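Local atomic coordinates of protease (Helicobacter pylori, PDB entry 5EUF), a protein that probably acts as a zinc-dependent M16-family peptidase and virulence factor, cleaving the cytoplasmic domain of human junctional adhesion molecule A and weakening the gastric epithelial barrier. Residues V30-V35 and S364-A369; L146-F151 and T163-M168; I193-G198 and L371-L376. All blocks are in the same frame, centred on the assembly; numbering follows the deposited sequence.

In the fold
Interactions 1 and 3 belong to one packing arrangement: helix 365-376 lies on the mixed sheet in which strands 30-37 and 192-198 are antiparallel neighbours. Their centres are 8 Å apart, and a probable backbone hydrogen bond from Glu32 N to Val197 O, 2.7 Å, joins them. Segment 364-369 packs on 30-35 and 371-376 on 193-198, and Val197 also touches the earlier turns. Interaction 2 is separate, its centre 29 Å from that of interaction 1 and 27 Å from that of interaction 3, across the chain's centre. It alone borders the metal site: the side chain of Ile165 is about 6 Å from a bound zinc, against about 11 Å for that of Ala373.

Interaction 1: V30-V35 and S364-A369; sequences VIEVDV and SSSDVA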
ATOM      1  N   VAL B  30      -1.418 -20.967  40.525  1.00 34.23           N
ATOM      2  CA  VAL B  30      -1.279 -20.652  39.109  1.00 40.61           C
ATOM      3  C   VAL B  30      -1.493 -19.171  38.790  1.00 42.10           C
ATOM      4  O   VAL B  30      -2.506 -18.582  39.167  1.00 36.32           O
ATOM      5  CB  VAL B  30      -2.264 -21.487  38.267  1.00 54.09           C
ATOM      6  CG1 VAL B  30      -2.055 -21.227  36.784  1.00 53.20           C
ATOM      7  CG2 VAL B  30      -2.098 -22.963  38.582  1.00 34.00           C
ATOM      8  N   ILE B  31      -0.525 -18.571  38.102  1.00 41.63           N
ATOM      9  CA  ILE B  31      -0.650 -17.195  37.627  1.00 43.89           C
ATOM     10  C   ILE B  31      -0.154 -17.059  36.194  1.00 39.29           C
ATOM     11  O   ILE B  31       0.451 -17.979  35.643  1.00 47.54           O
ATOM     12  CB  ILE B  31       0.143 -16.194  38.497  1.00 34.03           C
ATOM     13  CG1 ILE B  31       1.648 -16.411  38.317  1.00 27.85           C
ATOM     14  CG2 ILE B  31      -0.269 -16.285  39.961  1.00 30.41           C
ATOM     15  CD1 ILE B  31       2.494 -15.359  38.983  1.00 27.86           C
ATOM     16  N   GLU B  32      -0.413 -15.903  35.595  1.00 31.04           N
ATOM     17  CA  GLU B  32       0.167 -15.570  34.300  1.00 29.74           C
ATOM     18  C   GLU B  32       0.717 -14.149  34.312  1.00 29.77           C
ATOM     19  O   GLU B  32       0.028 -13.210  34.714  1.00 27.31           O
ATOM     20  CB  GLU B  32      -0.856 -15.728  33.175  1.00 24.33           C
ATOM     21  CG  GLU B  32      -0.280 -15.391  31.806  1.00 39.47           C
ATOM     22  CD  GLU B  32      -1.219 -15.720  30.666  1.00 45.23           C
ATOM     23  OE1 GLU B  32      -1.430 -14.847  29.799  1.00 44.00           O
ATOM     24  OE2 GLU B  32      -1.736 -16.854  30.627  1.00 62.38           O
ATOM     25  N   VAL B  33       1.963 -14.001  33.872  1.00 36.75           N
ATOM     26  CA  VAL B  33       2.619 -12.699  33.851  1.00 47.92           C
ATOM     27  C   VAL B  33       2.661 -12.136  32.436  1.00 42.82           C
ATOM     28  O   VAL B  33       3.398 -12.633  31.591  1.00 48.22           O
ATOM     29  CB  VAL B  33       4.053 -12.784  34.404  1.00 22.13           C
ATOM     30  CG1 VAL B  33       4.660 -11.399  34.505  1.00 21.75           C
ATOM     31  CG2 VAL B  33       4.055 -13.467  35.759  1.00 43.22           C
ATOM     32  N   ASP B  34       1.875 -11.093  32.187  1.00 28.67           N
ATOM     33  CA  ASP B  34       1.779 -10.509  30.852  1.00 31.65           C
ATOM     34  C   ASP B  34       2.533  -9.193  30.707  1.00 30.77           C
ATOM     35  O   ASP B  34       2.517  -8.347  31.603  1.00 33.87           O
ATOM     36  CB  ASP B  34       0.314 -10.280  30.473  1.00 39.74           C
ATOM     37  CG  ASP B  34      -0.383 -11.549  30.052  1.00 45.58           C
ATOM     38  OD1 ASP B  34      -0.736 -12.354  30.937  1.00 46.39           O
ATOM     39  OD2 ASP B  34      -0.584 -11.738  28.834  1.00 46.79           O
ATOM     40  N   VAL B  35       3.192  -9.034  29.565  1.00 31.66           N
ATOM     41  CA  VAL B  35       3.733  -7.746  29.154  1.00 24.78           C
ATOM     42  C   VAL B  35       3.153  -7.378  27.798  1.00 17.46           C
ATOM     43  O   VAL B  35       3.432  -8.033  26.797  1.00 23.76           O
ATOM     44  CB  VAL B  35       5.265  -7.757  29.072  1.00 35.80           C
ATOM     45  CG1 VAL B  35       5.766  -6.468  28.439  1.00 33.94           C
ATOM     46  CG2 VAL B  35       5.866  -7.941  30.452  1.00 42.51           C
ATOM     47  N   SER B 364      -9.795 -19.938  34.492  1.00 36.65           N
ATOM     48  CA  SER B 364      -8.443 -19.987  33.943  1.00 47.92           C
ATOM     49  C   SER B 364      -7.815 -18.604  33.827  1.00 46.41           C
ATOM     50  O   SER B 364      -8.351 -17.718  33.158  1.00 33.35           O
ATOM     51  CB  SER B 364      -8.448 -20.663  32.571  1.00 60.51           C
ATOM     52  OG  SER B 364      -7.147 -20.671  32.007  1.00 61.60           O
ATOM     53  N   SER B 365      -6.664 -18.434  34.471  1.00 46.92           N
ATOM     54  CA  SER B 365      -5.945 -17.167  34.442  1.00 41.31           C
ATOM     55  C   SER B 365      -5.481 -16.816  33.032  1.00 47.69           C
ATOM     56  O   SER B 365      -5.333 -15.642  32.694  1.00 52.32           O
ATOM     57  CB  SER B 365      -4.749 -17.216  35.393  1.00 37.55           C
ATOM     58  OG  SER B 365      -3.907 -18.315  35.092  1.00 49.34           O
ATOM     59  N   SER B 366      -5.256 -17.838  32.210  1.00 50.17           N
ATOM     60  CA  SER B 366      -4.852 -17.632  30.821  1.00 44.98           C
ATOM     61  C   SER B 366      -5.973 -16.998  30.009  1.00 44.44           C
ATOM     62  O   SER B 366      -5.732 -16.130  29.170  1.00 46.96           O
ATOM     63  CB  SER B 366      -4.435 -18.955  30.176  1.00 46.70           C
ATOM     64  OG  SER B 366      -3.434 -19.604  30.939  1.00 69.26           O
ATOM     65  N   ASP B 367      -7.198 -17.446  30.262  1.00 44.98           N
ATOM     66  CA  ASP B 367      -8.361 -16.940  29.546  1.00 43.06           C
ATOM     67  C   ASP B 367      -8.680 -15.512  29.971  1.00 44.12           C
ATOM     68  O   ASP B 367      -8.957 -14.653  29.133  1.00 49.35           O
ATOM     69  CB  ASP B 367      -9.570 -17.848  29.777  1.00 45.57           C
ATOM     70  CG  ASP B 367      -9.396 -19.222  29.153  1.00 58.59           C
ATOM     71  OD1 ASP B 367      -8.738 -19.321  28.097  1.00 54.89           O
ATOM     72  OD2 ASP B 367      -9.922 -20.206  29.719  1.00 77.58           O
ATOM     73  N   VAL B 368      -8.635 -15.266  31.278  1.00 46.08           N
ATOM     74  CA  VAL B 368      -8.927 -13.945  31.823  1.00 43.24           C
ATOM     75  C   VAL B 368      -7.914 -12.914  31.335  1.00 40.09           C
ATOM     76  O   VAL B 368      -8.276 -11.788  30.984  1.00 30.14           O
ATOM     77  CB  VAL B 368      -8.938 -13.964  33.363  1.00 37.71           C
ATOM     78  CG1 VAL B 368      -9.169 -12.568  33.917  1.00 38.05           C
ATOM     79  CG2 VAL B 368     -10.008 -14.915  33.868  1.00 38.04           C
ATOM     80  N   ALA B 369      -6.645 -13.310  31.304  1.00 36.50           N
ATOM     81  CA  ALA B 369      -5.583 -12.437  30.821  1.00 33.43           C
ATOM     82  C   ALA B 369      -5.835 -12.035  29.371  1.00 36.14           C
ATOM     83  O   ALA B 369      -5.759 -10.857  29.026  1.00 45.24           O
ATOM     84  CB  ALA B 369      -4.232 -13.118  30.959  1.00 30.40           C
TER
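Strand 30-35 and the opening turn of helix 365-369 run at 31° to each other with their axes 8.1 Å apart, and the backbones come nearest at Ile31 and Ser365, whose CA atoms are 6.2 Å apart. This is helix-on-sheet packing in the zinc peptidase M16 fold: helix 365-376 lies on one face of the mixed sheet, while Ile31 and Val33 point away from it and pack on helix 102-113. Glu32 carries much of the contact. With CG anti to its backbone N (chi1 -180°) and the chain extended beyond, it carries its carboxylate across to the first turn of the helix. OE2 there accepts a weak hydrogen bond from Ser366 OG at 3.2 Å, and OE1 lies 3.5 Å from Ala369 CB. Asp34 reaches the same methyl from further along the strand, OD1 standing 3.6 Å from Ala369 CB. The stronger polar partner of both acids is Arg92, which forms salt bridges to Glu32 OE1 and Asp34 OD2 and probably offsets the charge of the two neighbouring carboxylates. Ser366 OG is also hydrogen-bonded to Lys96. Two residues before Ser366, Ser364 is the N-cap, its OG taking a weak capping bond from Ser366 N. At the start of the strand segment, Ser365 OG packs against Val30 CG1 at 3.8 Å.

Interaction 2: L146-F151 and T163-M168; sequences LYFRFF and TPIGFM
The ring of Phe148 pushes out from helix 146-151 into the bend of segment 163-168, and this is where packing is closest: Phe148 alone loses 118 Å² of surface to the segment. A chi1 of -165° swings the ring to the side of its own carbonyl carbon and out from the helix. Its CE2 and CZ atoms meet the face of Phe167 in a T-shaped pair, with centroids 5.0 Å apart and planes at 83°. Round the same ring, Thr163 OG1 lies in the ring plane at the edge, 3.1 Å from Phe148 CD1. Ile165 CG2 and Gly166 O approach obliquely, the former 3.7 Å from CD1 and the latter 3.5 Å from CE1. Thr163, Ile165 and Gly166 belong to a type I beta turn from Thr163 to Gly166, closed by the bond Gly166 N to Thr163 O at 3.0 Å, and Phe167 follows it. The turn borders the metal site of this M16 peptidase: the side chain of Ile165 is about 6 Å from a bound zinc, beside its ligands His53 and Glu133. Arg134, next in sequence to Glu133, makes a cation-pi contact with Phe148, and Tyr157 of the second subunit stacks on Phe167. The other flank is looser, with Tyr147 partly exposed while Phe151 is buried. Here a single methyl does the touching. Thr163, with OG1 turned to Phe148 (chi1 74°), presents CG2 to two rings, at 3.6 Å from Tyr147 CD2 and 3.6 Å from Phe151 CD2. Both rings meet the methyl obliquely, and Tyr147 gives up only 21 Å² to the segment, Phe151 19 Å².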
ATOM      1  N   LEU B 146      -4.182 -16.593   1.084  1.00 33.23           N
ATOM      2  CA  LEU B 146      -5.538 -16.058   1.015  1.00 31.28           C
ATOM      3  C   LEU B 146      -5.741 -14.952   2.044  1.00 33.15           C
ATOM      4  O   LEU B 146      -6.355 -13.925   1.757  1.00 35.81           O
ATOM      5  CB  LEU B 146      -6.561 -17.175   1.235  1.00 31.22           C
ATOM      6  CG  LEU B 146      -8.035 -16.772   1.226  1.00 29.05           C
ATOM      7  CD1 LEU B 146      -8.427 -16.235  -0.137  1.00 36.25           C
ATOM      8  CD2 LEU B 146      -8.915 -17.949   1.614  1.00 26.76           C
ATOM      9  N   TYR B 147      -5.213 -15.178   3.242  1.00 32.91           N
ATOM     10  CA  TYR B 147      -5.291 -14.220   4.340  1.00 34.09           C
ATOM     11  C   TYR B 147      -4.569 -12.921   3.982  1.00 36.42           C
ATOM     12  O   TYR B 147      -5.087 -11.823   4.200  1.00 20.63           O
ATOM     13  CB  TYR B 147      -4.689 -14.843   5.604  1.00 40.69           C
ATOM     14  CG  TYR B 147      -4.993 -14.130   6.902  1.00 50.49           C
ATOM     15  CD1 TYR B 147      -6.262 -14.177   7.465  1.00 47.55           C
ATOM     16  CD2 TYR B 147      -3.996 -13.445   7.589  1.00 53.46           C
ATOM     17  CE1 TYR B 147      -6.537 -13.536   8.662  1.00 34.37           C
ATOM     18  CE2 TYR B 147      -4.261 -12.804   8.787  1.00 48.56           C
ATOM     19  CZ  TYR B 147      -5.533 -12.853   9.318  1.00 40.68           C
ATOM     20  OH  TYR B 147      -5.798 -12.218  10.509  1.00 48.99           O
ATOM     21  N   PHE B 148      -3.376 -13.059   3.413  1.00 36.95           N
ATOM     22  CA  PHE B 148      -2.552 -11.910   3.054  1.00 28.88           C
ATOM     23  C   PHE B 148      -3.144 -11.138   1.878  1.00 31.53           C
ATOM     24  O   PHE B 148      -3.319  -9.921   1.950  1.00 37.23           O
ATOM     25  CB  PHE B 148      -1.133 -12.364   2.722  1.00 15.89           C
ATOM     26  CG  PHE B 148      -0.128 -11.249   2.682  1.00 24.36           C
ATOM     27  CD1 PHE B 148       0.457 -10.786   3.850  1.00 28.16           C
ATOM     28  CD2 PHE B 148       0.244 -10.676   1.479  1.00 16.88           C
ATOM     29  CE1 PHE B 148       1.389  -9.765   3.817  1.00 28.97           C
ATOM     30  CE2 PHE B 148       1.175  -9.655   1.439  1.00 24.62           C
ATOM     31  CZ  PHE B 148       1.750  -9.200   2.609  1.00 23.56           C
ATOM     32  N   ARG B 149      -3.455 -11.852   0.799  1.00 20.53           N
ATOM     33  CA  ARG B 149      -3.994 -11.228  -0.406  1.00 22.79           C
ATOM     34  C   ARG B 149      -5.350 -10.567  -0.157  1.00 24.58           C
ATOM     35  O   ARG B 149      -5.735  -9.645  -0.879  1.00 22.98           O
ATOM     36  CB  ARG B 149      -4.116 -12.255  -1.536  1.00 17.23           C
ATOM     37  CG  ARG B 149      -2.785 -12.784  -2.061  1.00 18.07           C
ATOM     38  CD  ARG B 149      -1.985 -11.717  -2.802  1.00 24.04           C
ATOM     39  NE  ARG B 149      -2.646 -11.264  -4.025  1.00 37.93           N
ATOM     40  CZ  ARG B 149      -3.307 -10.115  -4.139  1.00 43.72           C
ATOM     41  NH1 ARG B 149      -3.395  -9.291  -3.104  1.00 39.76           N
ATOM     42  NH2 ARG B 149      -3.878  -9.786  -5.290  1.00 45.54           N
ATOM     43  N   PHE B 150      -6.074 -11.032   0.857  1.00 26.18           N
ATOM     44  CA  PHE B 150      -7.356 -10.419   1.189  1.00 29.80           C
ATOM     45  C   PHE B 150      -7.155  -9.002   1.703  1.00 35.09           C
ATOM     46  O   PHE B 150      -7.778  -8.060   1.211  1.00 40.48           O
ATOM     47  CB  PHE B 150      -8.122 -11.241   2.230  1.00 17.35           C
ATOM     48  CG  PHE B 150      -9.383 -10.573   2.713  1.00 22.39           C
ATOM     49  CD1 PHE B 150     -10.567 -10.696   2.003  1.00 29.77           C
ATOM     50  CD2 PHE B 150      -9.383  -9.809   3.874  1.00 21.44           C
ATOM     51  CE1 PHE B 150     -11.726 -10.072   2.443  1.00 30.97           C
ATOM     52  CE2 PHE B 150     -10.535  -9.183   4.316  1.00 15.00           C
ATOM     53  CZ  PHE B 150     -11.708  -9.315   3.601  1.00 17.11           C
ATOM     54  N   PHE B 151      -6.288  -8.855   2.699  1.00 13.86           N
ATOM     55  CA  PHE B 151      -6.066  -7.553   3.312  1.00 28.92           C
ATOM     56  C   PHE B 151      -5.420  -6.574   2.333  1.00 24.70           C
ATOM     57  O   PHE B 151      -5.611  -5.364   2.445  1.00 30.00           O
ATOM     58  CB  PHE B 151      -5.220  -7.696   4.578  1.00 15.66           C
ATOM     59  CG  PHE B 151      -6.000  -8.174   5.770  1.00 18.81           C
ATOM     60  CD1 PHE B 151      -6.742  -7.285   6.530  1.00 18.66           C
ATOM     61  CD2 PHE B 151      -6.002  -9.514   6.127  1.00 36.12           C
ATOM     62  CE1 PHE B 151      -7.467  -7.721   7.628  1.00 22.00           C
ATOM     63  CE2 PHE B 151      -6.727  -9.957   7.224  1.00 21.30           C
ATOM     64  CZ  PHE B 151      -7.459  -9.060   7.974  1.00 18.81           C
ATOM     65  N   THR B 163      -0.840  -8.028   6.463  1.00 23.36           N
ATOM     66  CA  THR B 163      -0.864  -8.770   7.718  1.00 15.36           C
ATOM     67  C   THR B 163       0.514  -8.667   8.382  1.00 23.71           C
ATOM     68  O   THR B 163       1.494  -8.334   7.713  1.00 19.96           O
ATOM     69  CB  THR B 163      -1.251 -10.240   7.477  1.00 22.41           C
ATOM     70  OG1 THR B 163      -0.153 -10.936   6.874  1.00 27.94           O
ATOM     71  CG2 THR B 163      -2.471 -10.319   6.569  1.00 13.47           C
ATOM     72  N   PRO B 164       0.600  -8.933   9.699  1.00 13.90           N
ATOM     73  CA  PRO B 164       1.858  -8.734  10.437  1.00 18.80           C
ATOM     74  C   PRO B 164       3.099  -9.470   9.898  1.00 18.62           C
ATOM     75  O   PRO B 164       4.201  -9.174  10.359  1.00 14.57           O
ATOM     76  CB  PRO B 164       1.518  -9.241  11.850  1.00 13.29           C
ATOM     77  CG  PRO B 164       0.199  -9.939  11.732  1.00 46.50           C
ATOM     78  CD  PRO B 164      -0.506  -9.260  10.614  1.00 12.84           C
ATOM     79  N   ILE B 165       2.940 -10.391   8.952  1.00 14.60           N
ATOM     80  CA  ILE B 165       4.096 -11.079   8.379  1.00 17.01           C
ATOM     81  C   ILE B 165       4.888 -10.138   7.467  1.00 29.78           C
ATOM     82  O   ILE B 165       6.104 -10.276   7.323  1.00 46.74           O
ATOM     83  CB  ILE B 165       3.678 -12.350   7.591  1.00 30.43           C
ATOM     84  CG1 ILE B 165       4.909 -13.146   7.146  1.00 29.17           C
ATOM     85  CG2 ILE B 165       2.815 -11.996   6.389  1.00 30.22           C
ATOM     86  CD1 ILE B 165       5.776 -13.639   8.285  1.00 25.39           C
ATOM     87  N   GLY B 166       4.198  -9.172   6.865  1.00 15.42           N
ATOM     88  CA  GLY B 166       4.838  -8.204   5.993  1.00 20.79           C
ATOM     89  C   GLY B 166       5.135  -8.729   4.602  1.00 31.64           C
ATOM     90  O   GLY B 166       4.884  -9.894   4.297  1.00 52.24           O
ATOM     91  N   PHE B 167       5.671  -7.860   3.752  1.00 21.44           N
ATOM     92  CA  PHE B 167       6.055  -8.242   2.398  1.00 27.84           C
ATOM     93  C   PHE B 167       7.460  -8.831   2.382  1.00 35.18           C
ATOM     94  O   PHE B 167       8.316  -8.423   3.167  1.00 44.37           O
ATOM     95  CB  PHE B 167       5.968  -7.037   1.460  1.00 20.34           C
ATOM     96  CG  PHE B 167       4.569  -6.548   1.242  1.00 17.42           C
ATOM     97  CD1 PHE B 167       3.755  -7.149   0.297  1.00 24.61           C
ATOM     98  CD2 PHE B 167       4.063  -5.499   1.989  1.00 19.85           C
ATOM     99  CE1 PHE B 167       2.459  -6.707   0.095  1.00 27.53           C
ATOM    100  CE2 PHE B 167       2.769  -5.052   1.793  1.00 19.29           C
ATOM    101  CZ  PHE B 167       1.966  -5.657   0.843  1.00 27.13           C
HETATM  102  N   MSE B 168       7.694  -9.791   1.490  1.00 19.84           N
HETATM  103  CA  MSE B 168       8.977 -10.483   1.445  1.00 26.14           C
HETATM  104  C   MSE B 168      10.136  -9.519   1.211  1.00 36.19           C
HETATM  105  O   MSE B 168      11.155  -9.592   1.899  1.00 36.29           O
HETATM  106  CB  MSE B 168       8.976 -11.565   0.363  1.00 21.99           C
HETATM  107  CG  MSE B 168      10.324 -12.258   0.196  1.00 23.42           C
HETATM  108 SE   MSE B 168      10.820 -13.377   1.721  0.62 41.65          SE
HETATM  109  CE  MSE B 168       9.903 -15.012   1.182  1.00 34.11           C
TER

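Interaction 3: I193-G198 and L371-L376; sequences IVLVVG and LFADYL
The C-terminal end of helix 365-376 packs on the mixed sheet of the M16 fold, its last two turns setting Phe372, Ala373 and Leu376 against Ile193 and Leu195. The two segments run nearly antiparallel, at 155°, with their axes 10.0 Å apart. Leu195 is the middle of the contact. Its chi1 of 171° aims the fork of the side chain at the helix. CD2 reaches Phe372 CB at 4.1 Å and Ala373 CB at 4.5 Å, CD1 meets Leu376 CD1 at 3.9 Å, and CD2 also borders Leu376 CD1. Phe372 and Leu376, one turn apart, thus present neighbouring parts of one helical face to a single leucine. Phe372 offers its CB, as its ring leads away from the strand; the leucine crosses it at about a right angle. Two residues earlier on the strand, Ile193 extends its chain (chi2 175°) to place CD1 beside the end of the segment, 4.2 Å from Leu376 CB and 4.0 Å from Leu376 O. Val20 of strand 18-23 touches both Leu195 and Leu376, so a third part of the chain joins the same apolar cluster. Val197, further along the strand, packs instead on Val368 and Ala369 in the earlier turns of the helix. Every side-chain pair that meets here is aliphatic carbon on aliphatic carbon, which implies that burial and shape, not directional polar bonds, hold this end of the helix to the sheet.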
ATOM      1  N   ILE B 193       2.373  -2.324  29.020  1.00 21.62           N
ATOM      2  CA  ILE B 193       1.489  -2.683  30.126  1.00 23.17           C
ATOM      3  C   ILE B 193       1.894  -4.019  30.734  1.00 18.49           C
ATOM      4  O   ILE B 193       2.018  -5.015  30.023  1.00 21.24           O
ATOM      5  CB  ILE B 193       0.017  -2.785  29.677  1.00 28.33           C
ATOM      6  CG1 ILE B 193      -0.483  -1.446  29.131  1.00 25.82           C
ATOM      7  CG2 ILE B 193      -0.862  -3.255  30.831  1.00 20.21           C
ATOM      8  CD1 ILE B 193      -1.887  -1.511  28.559  1.00 22.01           C
ATOM      9  N   VAL B 194       2.102  -4.038  32.046  1.00 29.24           N
ATOM     10  CA  VAL B 194       2.406  -5.278  32.751  1.00 24.85           C
ATOM     11  C   VAL B 194       1.150  -5.793  33.446  1.00 32.31           C
ATOM     12  O   VAL B 194       0.632  -5.163  34.371  1.00 33.67           O
ATOM     13  CB  VAL B 194       3.535  -5.093  33.783  1.00 30.66           C
ATOM     14  CG1 VAL B 194       3.766  -6.381  34.558  1.00 20.43           C
ATOM     15  CG2 VAL B 194       4.817  -4.645  33.092  1.00 30.40           C
ATOM     16  N   LEU B 195       0.666  -6.942  32.985  1.00 25.95           N
ATOM     17  CA  LEU B 195      -0.576  -7.520  33.479  1.00 18.79           C
ATOM     18  C   LEU B 195      -0.317  -8.835  34.200  1.00 29.16           C
ATOM     19  O   LEU B 195       0.335  -9.726  33.659  1.00 35.31           O
ATOM     20  CB  LEU B 195      -1.552  -7.734  32.319  1.00 24.61           C
ATOM     21  CG  LEU B 195      -2.836  -8.526  32.569  1.00 35.16           C
ATOM     22  CD1 LEU B 195      -3.788  -7.755  33.464  1.00 28.90           C
ATOM     23  CD2 LEU B 195      -3.507  -8.880  31.249  1.00 35.02           C
ATOM     24  N   VAL B 196      -0.822  -8.952  35.425  1.00 34.20           N
ATOM     25  CA  VAL B 196      -0.664 -10.179  36.203  1.00 34.87           C
ATOM     26  C   VAL B 196      -2.018 -10.723  36.652  1.00 29.79           C
ATOM     27  O   VAL B 196      -2.765 -10.055  37.368  1.00 21.68           O
ATOM     28  CB  VAL B 196       0.233  -9.959  37.438  1.00 39.28           C
ATOM     29  CG1 VAL B 196       0.310 -11.232  38.268  1.00 25.78           C
ATOM     30  CG2 VAL B 196       1.627  -9.502  37.016  1.00 26.93           C
ATOM     31  N   VAL B 197      -2.326 -11.942  36.220  1.00 29.07           N
ATOM     32  CA  VAL B 197      -3.610 -12.569  36.515  1.00 33.30           C
ATOM     33  C   VAL B 197      -3.406 -13.930  37.179  1.00 38.92           C
ATOM     34  O   VAL B 197      -2.547 -14.709  36.760  1.00 42.49           O
ATOM     35  CB  VAL B 197      -4.458 -12.748  35.230  1.00 24.08           C
ATOM     36  CG1 VAL B 197      -5.803 -13.381  35.551  1.00 21.09           C
ATOM     37  CG2 VAL B 197      -4.652 -11.415  34.522  1.00 26.19           C
ATOM     38  N   GLY B 198      -4.186 -14.212  38.218  1.00 31.29           N
ATOM     39  CA  GLY B 198      -4.116 -15.498  38.885  1.00 24.34           C
ATOM     40  C   GLY B 198      -4.244 -15.406  40.392  1.00 36.05           C
ATOM     41  O   GLY B 198      -4.907 -14.512  40.917  1.00 36.74           O
ATOM     42  N   LEU B 371      -8.563 -11.848  27.785  1.00 32.36           N
ATOM     43  CA  LEU B 371      -9.680 -10.914  27.703  1.00 48.42           C
ATOM     44  C   LEU B 371      -9.225  -9.498  28.034  1.00 60.01           C
ATOM     45  O   LEU B 371      -9.439  -8.569  27.253  1.00 70.36           O
ATOM     46  CB  LEU B 371     -10.810 -11.335  28.644  1.00 56.55           C
ATOM     47  CG  LEU B 371     -11.524 -12.647  28.316  1.00 63.89           C
ATOM     48  CD1 LEU B 371     -12.623 -12.926  29.328  1.00 56.44           C
ATOM     49  CD2 LEU B 371     -12.088 -12.614  26.904  1.00 74.88           C
ATOM     50  N   PHE B 372      -8.593  -9.342  29.194  1.00 53.70           N
ATOM     51  CA  PHE B 372      -8.119  -8.039  29.648  1.00 49.62           C
ATOM     52  C   PHE B 372      -7.094  -7.429  28.700  1.00 46.10           C
ATOM     53  O   PHE B 372      -7.100  -6.221  28.468  1.00 52.82           O
ATOM     54  CB  PHE B 372      -7.516  -8.149  31.048  1.00 54.78           C
ATOM     55  CG  PHE B 372      -8.526  -8.064  32.154  1.00 51.33           C
ATOM     56  CD1 PHE B 372      -9.186  -9.197  32.597  1.00 55.14           C
ATOM     57  CD2 PHE B 372      -8.808  -6.852  32.759  1.00 39.36           C
ATOM     58  CE1 PHE B 372     -10.113  -9.122  33.618  1.00 44.02           C
ATOM     59  CE2 PHE B 372      -9.731  -6.771  33.779  1.00 39.24           C
ATOM     60  CZ  PHE B 372     -10.385  -7.907  34.210  1.00 40.70           C
ATOM     61  N   ALA B 373      -6.218  -8.269  28.156  1.00 39.82           N
ATOM     62  CA  ALA B 373      -5.139  -7.802  27.295  1.00 31.87           C
ATOM     63  C   ALA B 373      -5.664  -7.019  26.096  1.00 43.56           C
ATOM     64  O   ALA B 373      -5.108  -5.985  25.725  1.00 54.96           O
ATOM     65  CB  ALA B 373      -4.295  -8.974  26.825  1.00 25.09           C
ATOM     66  N   ASP B 374      -6.743  -7.509  25.501  1.00 34.98           N
ATOM     67  CA  ASP B 374      -7.293  -6.882  24.309  1.00 40.13           C
ATOM     68  C   ASP B 374      -7.953  -5.545  24.633  1.00 45.53           C
ATOM     69  O   ASP B 374      -7.893  -4.610  23.835  1.00 52.92           O
ATOM     70  CB  ASP B 374      -8.290  -7.822  23.629  1.00 49.55           C
ATOM     71  CG  ASP B 374      -7.613  -9.012  22.973  1.00 57.46           C
ATOM     72  OD1 ASP B 374      -6.541  -8.820  22.359  1.00 58.72           O
ATOM     73  OD2 ASP B 374      -8.145 -10.139  23.075  1.00 50.76           O
ATOM     74  N   TYR B 375      -8.563  -5.450  25.810  1.00 38.65           N
ATOM     75  CA  TYR B 375      -9.320  -4.256  26.180  1.00 29.73           C
ATOM     76  C   TYR B 375      -8.478  -3.220  26.922  1.00 38.43           C
ATOM     77  O   TYR B 375      -8.816  -2.037  26.937  1.00 42.09           O
ATOM     78  CB  TYR B 375     -10.538  -4.649  27.023  1.00 23.39           C
ATOM     79  CG  TYR B 375     -11.643  -5.280  26.206  1.00 32.53           C
ATOM     80  CD1 TYR B 375     -11.568  -6.609  25.808  1.00 38.46           C
ATOM     81  CD2 TYR B 375     -12.754  -4.543  25.819  1.00 22.11           C
ATOM     82  CE1 TYR B 375     -12.571  -7.186  25.053  1.00 33.33           C
ATOM     83  CE2 TYR B 375     -13.761  -5.112  25.068  1.00 21.36           C
ATOM     84  CZ  TYR B 375     -13.665  -6.433  24.687  1.00 31.23           C
ATOM     85  OH  TYR B 375     -14.665  -7.004  23.935  1.00 21.37           O
ATOM     86  N   LEU B 376      -7.384  -3.666  27.534  1.00 40.40           N
ATOM     87  CA  LEU B 376      -6.477  -2.755  28.227  1.00 36.69           C
ATOM     88  C   LEU B 376      -5.713  -1.879  27.245  1.00 51.67           C
ATOM     89  O   LEU B 376      -5.604  -0.669  27.438  1.00 68.47           O
ATOM     90  CB  LEU B 376      -5.493  -3.536  29.098  1.00 36.25           C
ATOM     91  CG  LEU B 376      -6.004  -3.979  30.463  1.00 33.47           C
ATOM     92  CD1 LEU B 376      -5.062  -5.008  31.064  1.00 48.21           C
ATOM     93  CD2 LEU B 376      -6.142  -2.777  31.375  1.00 29.56           C
TER